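Local coordinates for CD180 antigen (Mus musculus, PDB 3T6Q), which may cooperate with MD-1 and TLR4 to mediate the innate immune response of B-cells to bacterial lipopolysaccharide, leading to NF-kappa-B activation, at residues 400-405 against 425-430; 418-423 against 442-447. All coordinates share one frame; numbering follows the deposited sequence.

Interaction 1: 400-405 against 425-430; sequences PQLELL and HLLKVL
L427 reaches from its own leucine-rich repeat into the one before, lying against the backbone of E403 and L404 and the side chains of L402 and L405. Its CB rests near the carbonyl oxygen of L402, and CG lies 4.0 Å from E403 O. With CG anti to the backbone N (chi1 -168°), the branch CD1 arrives over the peptide link between E403 and L404, 3.4 Å from E403 C, while the same methyl also meets L405 CB at 3.8 Å and L402 CB. Beside this leucine the two chains pair as parallel strands, L404 with V429 and L405 with L430. E403 O accepts two N-H groups: K428 N at 2.9 Å, tilted 31° from the carbonyl plane, and V429 N at a longer distance and lesser tilt. One step on, L405 N donates to V429 O at 3.0 Å. Paired residues point the same way: L404 CD1 packs alongside V429 CG1 on the face where N-acetylglucosamine residues of the protein's own glycans touch both, and L405 CD1 meets L430 CD1 at 3.8 Å on the buried face. Ahead of the strands the backbones diverge, and two waters link them; one donates to the carbonyls of P400 and L402 and accepts from L426 N, the other joins P400 O to H425 N. At the margin, E403 and K428 run side by side, but E403 OE1 and K428 NZ stay 4.2 Å apart, too far for a salt bridge. Neighbouring repeats of the solenoid are thus joined by backbone hydrogen bonds, direct or through water, with L402, L405, L427 and L430 packed on the buried side; the charged pair probably adds only a mild electrostatic attraction.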
loop_
_atom_site.group_PDB
_atom_site.type_symbol
_atom_site.label_atom_id
_atom_site.label_comp_id
_atom_site.label_asym_id
_atom_site.label_seq_id
_atom_site.Cartn_x
_atom_site.Cartn_y
_atom_site.Cartn_z
ATOM N N PRO A 400 54.893 11.335 -12.789
ATOM C CA PRO A 400 55.469 12.525 -12.142
ATOM C C PRO A 400 54.483 13.640 -11.810
ATOM O O PRO A 400 54.810 14.486 -10.987
ATOM C CB PRO A 400 56.516 13.018 -13.165
ATOM C CG PRO A 400 56.072 12.475 -14.475
ATOM C CD PRO A 400 55.297 11.216 -14.215
ATOM N N GLN A 401 53.287 13.635 -12.412
ATOM C CA GLN A 401 52.301 14.713 -12.222
ATOM C C GLN A 401 51.316 14.429 -11.108
ATOM O O GLN A 401 50.335 15.145 -10.995
ATOM C CB GLN A 401 51.466 14.967 -13.496
ATOM C CG GLN A 401 52.257 15.000 -14.786
ATOM C CD GLN A 401 52.902 16.326 -15.017
ATOM O OE1 GLN A 401 52.661 16.967 -16.044
ATOM N NE2 GLN A 401 53.715 16.764 -14.071
ATOM N N LEU A 402 51.556 13.405 -10.292
ATOM C CA LEU A 402 50.521 12.998 -9.305
ATOM C C LEU A 402 50.257 14.158 -8.363
ATOM O O LEU A 402 51.217 14.776 -7.899
ATOM C CB LEU A 402 51.054 11.795 -8.487
ATOM C CG LEU A 402 50.252 10.504 -8.316
ATOM C CD1 LEU A 402 49.316 10.133 -9.467
ATOM C CD2 LEU A 402 51.192 9.357 -7.936
ATOM N N GLU A 403 48.975 14.411 -8.028
ATOM C CA GLU A 403 48.638 15.427 -7.020
ATOM C C GLU A 403 48.044 14.817 -5.756
ATOM O O GLU A 403 48.092 15.436 -4.694
ATOM C CB GLU A 403 47.614 16.441 -7.566
ATOM C CG GLU A 403 48.155 17.123 -8.817
ATOM C CD GLU A 403 47.364 18.337 -9.234
ATOM O OE1 GLU A 403 46.133 18.396 -8.989
ATOM O OE2 GLU A 403 47.992 19.220 -9.849
ATOM N N LEU A 404 47.461 13.632 -5.889
ATOM C CA LEU A 404 46.927 12.947 -4.723
ATOM C C LEU A 404 47.355 11.484 -4.812
ATOM O O LEU A 404 47.258 10.895 -5.878
ATOM C CB LEU A 404 45.392 13.051 -4.684
ATOM C CG LEU A 404 44.770 12.370 -3.427
ATOM C CD1 LEU A 404 43.533 13.116 -2.986
ATOM C CD2 LEU A 404 44.428 10.883 -3.681
ATOM N N LEU A 405 47.830 10.930 -3.691
ATOM C CA LEU A 405 48.236 9.513 -3.616
ATOM C C LEU A 405 47.653 8.917 -2.311
ATOM O O LEU A 405 47.958 9.427 -1.234
ATOM C CB LEU A 405 49.760 9.458 -3.587
ATOM C CG LEU A 405 50.530 8.219 -4.091
ATOM C CD1 LEU A 405 51.936 8.015 -3.512
ATOM C CD2 LEU A 405 49.729 6.911 -4.291
ATOM N N HIS A 425 56.972 16.156 -7.451
ATOM C CA HIS A 425 57.016 17.584 -7.160
ATOM C C HIS A 425 55.703 18.288 -7.218
ATOM O O HIS A 425 55.646 19.440 -6.871
ATOM C CB HIS A 425 57.971 18.253 -8.157
ATOM C CG HIS A 425 59.434 18.029 -7.855
ATOM N ND1 HIS A 425 59.877 17.111 -6.954
ATOM C CD2 HIS A 425 60.578 18.620 -8.406
ATOM C CE1 HIS A 425 61.223 17.145 -6.904
ATOM N NE2 HIS A 425 61.652 18.065 -7.793
ATOM N N LEU A 426 54.626 17.658 -7.704
ATOM C CA LEU A 426 53.306 18.307 -7.650
ATOM C C LEU A 426 52.370 17.666 -6.597
ATOM O O LEU A 426 51.229 18.050 -6.496
ATOM C CB LEU A 426 52.615 18.247 -9.034
ATOM C CG LEU A 426 53.314 19.006 -10.208
ATOM C CD1 LEU A 426 52.536 18.808 -11.518
ATOM C CD2 LEU A 426 53.406 20.499 -9.875
ATOM N N LEU A 427 52.836 16.661 -5.866
ATOM C CA LEU A 427 51.920 15.938 -4.956
ATOM C C LEU A 427 51.546 16.867 -3.801
ATOM O O LEU A 427 52.448 17.470 -3.171
ATOM C CB LEU A 427 52.591 14.683 -4.404
ATOM C CG LEU A 427 51.606 13.726 -3.686
ATOM C CD1 LEU A 427 50.708 12.976 -4.676
ATOM C CD2 LEU A 427 52.459 12.709 -2.915
ATOM N N LYS A 428 50.241 16.985 -3.544
ATOM C CA LYS A 428 49.729 17.886 -2.524
ATOM C C LYS A 428 49.148 17.088 -1.360
ATOM O O LYS A 428 49.154 17.597 -0.245
ATOM C CB LYS A 428 48.610 18.769 -3.068
ATOM C CG LYS A 428 49.083 19.776 -4.116
ATOM C CD LYS A 428 47.916 20.669 -4.518
ATOM C CE LYS A 428 47.673 20.604 -6.014
ATOM N NZ LYS A 428 46.655 21.626 -6.401
ATOM N N VAL A 429 48.620 15.878 -1.642
ATOM C CA VAL A 429 47.891 15.109 -0.623
ATOM C C VAL A 429 48.424 13.666 -0.619
ATOM O O VAL A 429 48.442 13.003 -1.670
ATOM C CB VAL A 429 46.361 15.060 -0.876
ATOM C CG1 VAL A 429 45.678 14.152 0.167
ATOM C CG2 VAL A 429 45.728 16.452 -0.826
ATOM N N LEU A 430 48.852 13.191 0.554
ATOM C CA LEU A 430 49.419 11.842 0.671
ATOM C C LEU A 430 48.804 11.184 1.915
ATOM O O LEU A 430 48.944 11.724 3.033
ATOM C CB LEU A 430 50.957 11.916 0.780
ATOM C CG LEU A 430 51.755 10.637 0.999
ATOM C CD1 LEU A 430 51.454 9.576 -0.077
ATOM C CD2 LEU A 430 53.252 10.950 1.009
HETATM O O HOH W 1 53.942 14.989 -8.485
HETATM O O HOH W 2 57.118 15.875 -10.483
#

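Interaction 2: 418-423 against 442-447; sequences QSPFQN and EQLFDG
S419 and Q443 meet on the convex side of the leucine-rich repeat solenoid, where the loops of two consecutive repeats, each folded into a type I beta turn (S419 to Q422, Q443 to D446), lie side by side. S419 OG, turned beside its own backbone N (chi1 -58°), donates to Q443 O at 2.8 Å; D446 N, the turn's own donor, reaches that oxygen from the opposite face of the carbonyl plane. A water lies between the same hydroxyl and D446 OD2, though its short distance to the carboxylate makes the bridge doubtful. P420 follows, its CD 4.1 Å from L444 CD1. F421 sends its ring inward beside F445, the planes 24° apart but slid so far that the rings barely overlap; the nearest atoms are F421 CE2 and F445 CE1 at 3.9 Å. L444 O lies at the edge of the F421 ring, and both phenylalanines also pack on L430 of strand 429-431. Q422 then brings its CA to 4.0 Å from G447 CA, a close backbone approach at a residue without a side chain. One water joins the two turns: it accepts from F421 N and donates to D446 O and, at 2.7 Å, to L444 O.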
loop_
_atom_site.group_PDB
_atom_site.type_symbol
_atom_site.label_atom_id
_atom_site.label_comp_id
_atom_site.label_asym_id
_atom_site.label_seq_id
_atom_site.Cartn_x
_atom_site.Cartn_y
_atom_site.Cartn_z
ATOM N N GLN A 418 65.809 4.862 1.750
ATOM C CA GLN A 418 65.216 4.978 0.399
ATOM C C GLN A 418 64.232 6.138 0.348
ATOM O O GLN A 418 63.660 6.512 1.377
ATOM C CB GLN A 418 64.488 3.684 -0.029
ATOM C CG GLN A 418 65.386 2.476 -0.311
ATOM C CD GLN A 418 66.063 2.513 -1.683
ATOM O OE1 GLN A 418 65.455 2.194 -2.714
ATOM N NE2 GLN A 418 67.347 2.878 -1.692
ATOM N N SER A 419 64.016 6.683 -0.853
ATOM C CA SER A 419 63.093 7.813 -1.039
ATOM C C SER A 419 62.024 7.489 -2.095
ATOM O O SER A 419 62.141 7.896 -3.236
ATOM C CB SER A 419 63.844 9.094 -1.418
ATOM O OG SER A 419 64.788 9.409 -0.426
ATOM N N PRO A 420 60.955 6.776 -1.679
ATOM C CA PRO A 420 60.036 6.236 -2.655
ATOM C C PRO A 420 59.235 7.295 -3.384
ATOM O O PRO A 420 58.833 7.037 -4.519
ATOM C CB PRO A 420 59.112 5.292 -1.835
ATOM C CG PRO A 420 59.401 5.557 -0.401
ATOM C CD PRO A 420 60.682 6.323 -0.292
ATOM N N PHE A 421 59.039 8.471 -2.761
ATOM C CA PHE A 421 58.213 9.556 -3.347
ATOM C C PHE A 421 59.060 10.643 -4.029
ATOM O O PHE A 421 58.557 11.712 -4.377
ATOM C CB PHE A 421 57.335 10.186 -2.243
ATOM C CG PHE A 421 56.608 9.175 -1.425
ATOM C CD1 PHE A 421 55.497 8.501 -1.955
ATOM C CD2 PHE A 421 57.058 8.847 -0.144
ATOM C CE1 PHE A 421 54.850 7.532 -1.196
ATOM C CE2 PHE A 421 56.416 7.871 0.612
ATOM C CZ PHE A 421 55.306 7.209 0.085
ATOM N N GLN A 422 60.321 10.335 -4.273
ATOM C CA GLN A 422 61.258 11.271 -4.898
ATOM C C GLN A 422 60.688 11.779 -6.240
ATOM O O GLN A 422 60.153 10.989 -6.980
ATOM C CB GLN A 422 62.556 10.516 -5.160
ATOM C CG GLN A 422 63.667 11.329 -5.784
ATOM C CD GLN A 422 64.985 10.573 -5.782
ATOM O OE1 GLN A 422 65.621 10.447 -4.747
ATOM N NE2 GLN A 422 65.384 10.051 -6.938
ATOM N N ASN A 423 60.831 13.072 -6.558
ATOM C CA ASN A 423 60.358 13.586 -7.863
ATOM C C ASN A 423 58.813 13.464 -8.056
ATOM O O ASN A 423 58.311 13.340 -9.158
ATOM C CB ASN A 423 61.138 12.932 -9.031
ATOM C CG ASN A 423 62.643 13.307 -9.045
ATOM O OD1 ASN A 423 63.049 14.344 -8.527
ATOM N ND2 ASN A 423 63.460 12.460 -9.663
ATOM N N GLU A 442 65.109 9.907 7.698
ATOM C CA GLU A 442 65.248 11.306 7.240
ATOM C C GLU A 442 64.936 11.461 5.755
ATOM O O GLU A 442 64.486 12.522 5.327
ATOM C CB GLU A 442 66.675 11.839 7.470
ATOM C CG GLU A 442 67.141 11.831 8.903
ATOM C CD GLU A 442 68.566 12.335 9.004
ATOM O OE1 GLU A 442 68.787 13.528 8.697
ATOM O OE2 GLU A 442 69.457 11.535 9.365
ATOM N N GLN A 443 65.175 10.394 4.991
ATOM C CA GLN A 443 65.021 10.400 3.514
ATOM C C GLN A 443 63.618 9.965 3.043
ATOM O O GLN A 443 63.277 10.086 1.861
ATOM C CB GLN A 443 66.066 9.451 2.879
ATOM C CG GLN A 443 67.531 9.768 3.223
ATOM C CD GLN A 443 68.076 9.045 4.474
ATOM O OE1 GLN A 443 69.283 9.061 4.711
ATOM N NE2 GLN A 443 67.203 8.432 5.279
ATOM N N LEU A 444 62.802 9.485 3.963
ATOM C CA LEU A 444 61.516 8.853 3.548
ATOM C C LEU A 444 60.663 9.742 2.654
ATOM O O LEU A 444 60.103 9.265 1.641
ATOM C CB LEU A 444 60.729 8.330 4.763
ATOM C CG LEU A 444 59.317 7.763 4.502
ATOM C CD1 LEU A 444 59.500 6.506 3.679
ATOM C CD2 LEU A 444 58.635 7.464 5.834
ATOM N N PHE A 445 60.609 11.038 2.995
ATOM C CA PHE A 445 59.759 11.997 2.293
ATOM C C PHE A 445 60.468 12.978 1.393
ATOM O O PHE A 445 59.879 14.002 1.015
ATOM C CB PHE A 445 58.815 12.742 3.256
ATOM C CG PHE A 445 57.815 11.808 3.935
ATOM C CD1 PHE A 445 56.981 10.982 3.163
ATOM C CD2 PHE A 445 57.746 11.726 5.307
ATOM C CE1 PHE A 445 56.085 10.116 3.788
ATOM C CE2 PHE A 445 56.830 10.894 5.939
ATOM C CZ PHE A 445 56.018 10.063 5.186
ATOM N N ASP A 446 61.693 12.664 1.024
ATOM C CA ASP A 446 62.402 13.488 0.046
ATOM C C ASP A 446 61.645 13.544 -1.272
ATOM O O ASP A 446 61.097 12.532 -1.736
ATOM C CB ASP A 446 63.800 12.931 -0.244
ATOM C CG ASP A 446 64.804 13.172 0.888
ATOM O OD1 ASP A 446 64.595 14.051 1.732
ATOM O OD2 ASP A 446 65.829 12.461 0.919
ATOM N N GLY A 447 61.636 14.719 -1.891
ATOM C CA GLY A 447 61.066 14.865 -3.211
ATOM C C GLY A 447 59.601 15.259 -3.197
ATOM O O GLY A 447 58.935 15.173 -4.219
HETATM O O HOH W 3 67.027 11.474 -1.077
HETATM O O HOH W 4 60.594 9.896 -0.908
#

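In the fold
Both contacts join the same two repeats, LRR 14 and LRR 15, at different points of the coil. Interaction 1 runs into the parallel strands that line the concave surface, one face carrying glycan and the other buried; interaction 2 lies farther from the chain's centre, on the convex side. Regular backbone bonding dominates the first, whereas the second relies on a serine hydroxyl, a water between turns and loosely offset rings. They share a hydrophobic interior: F421 CE1 packs against L405 CD1 at 3.8 Å, and F445 lies on L430. Nearer the surface, H425 ND1 makes a weak hydrogen bond to G447 O, another tie between them.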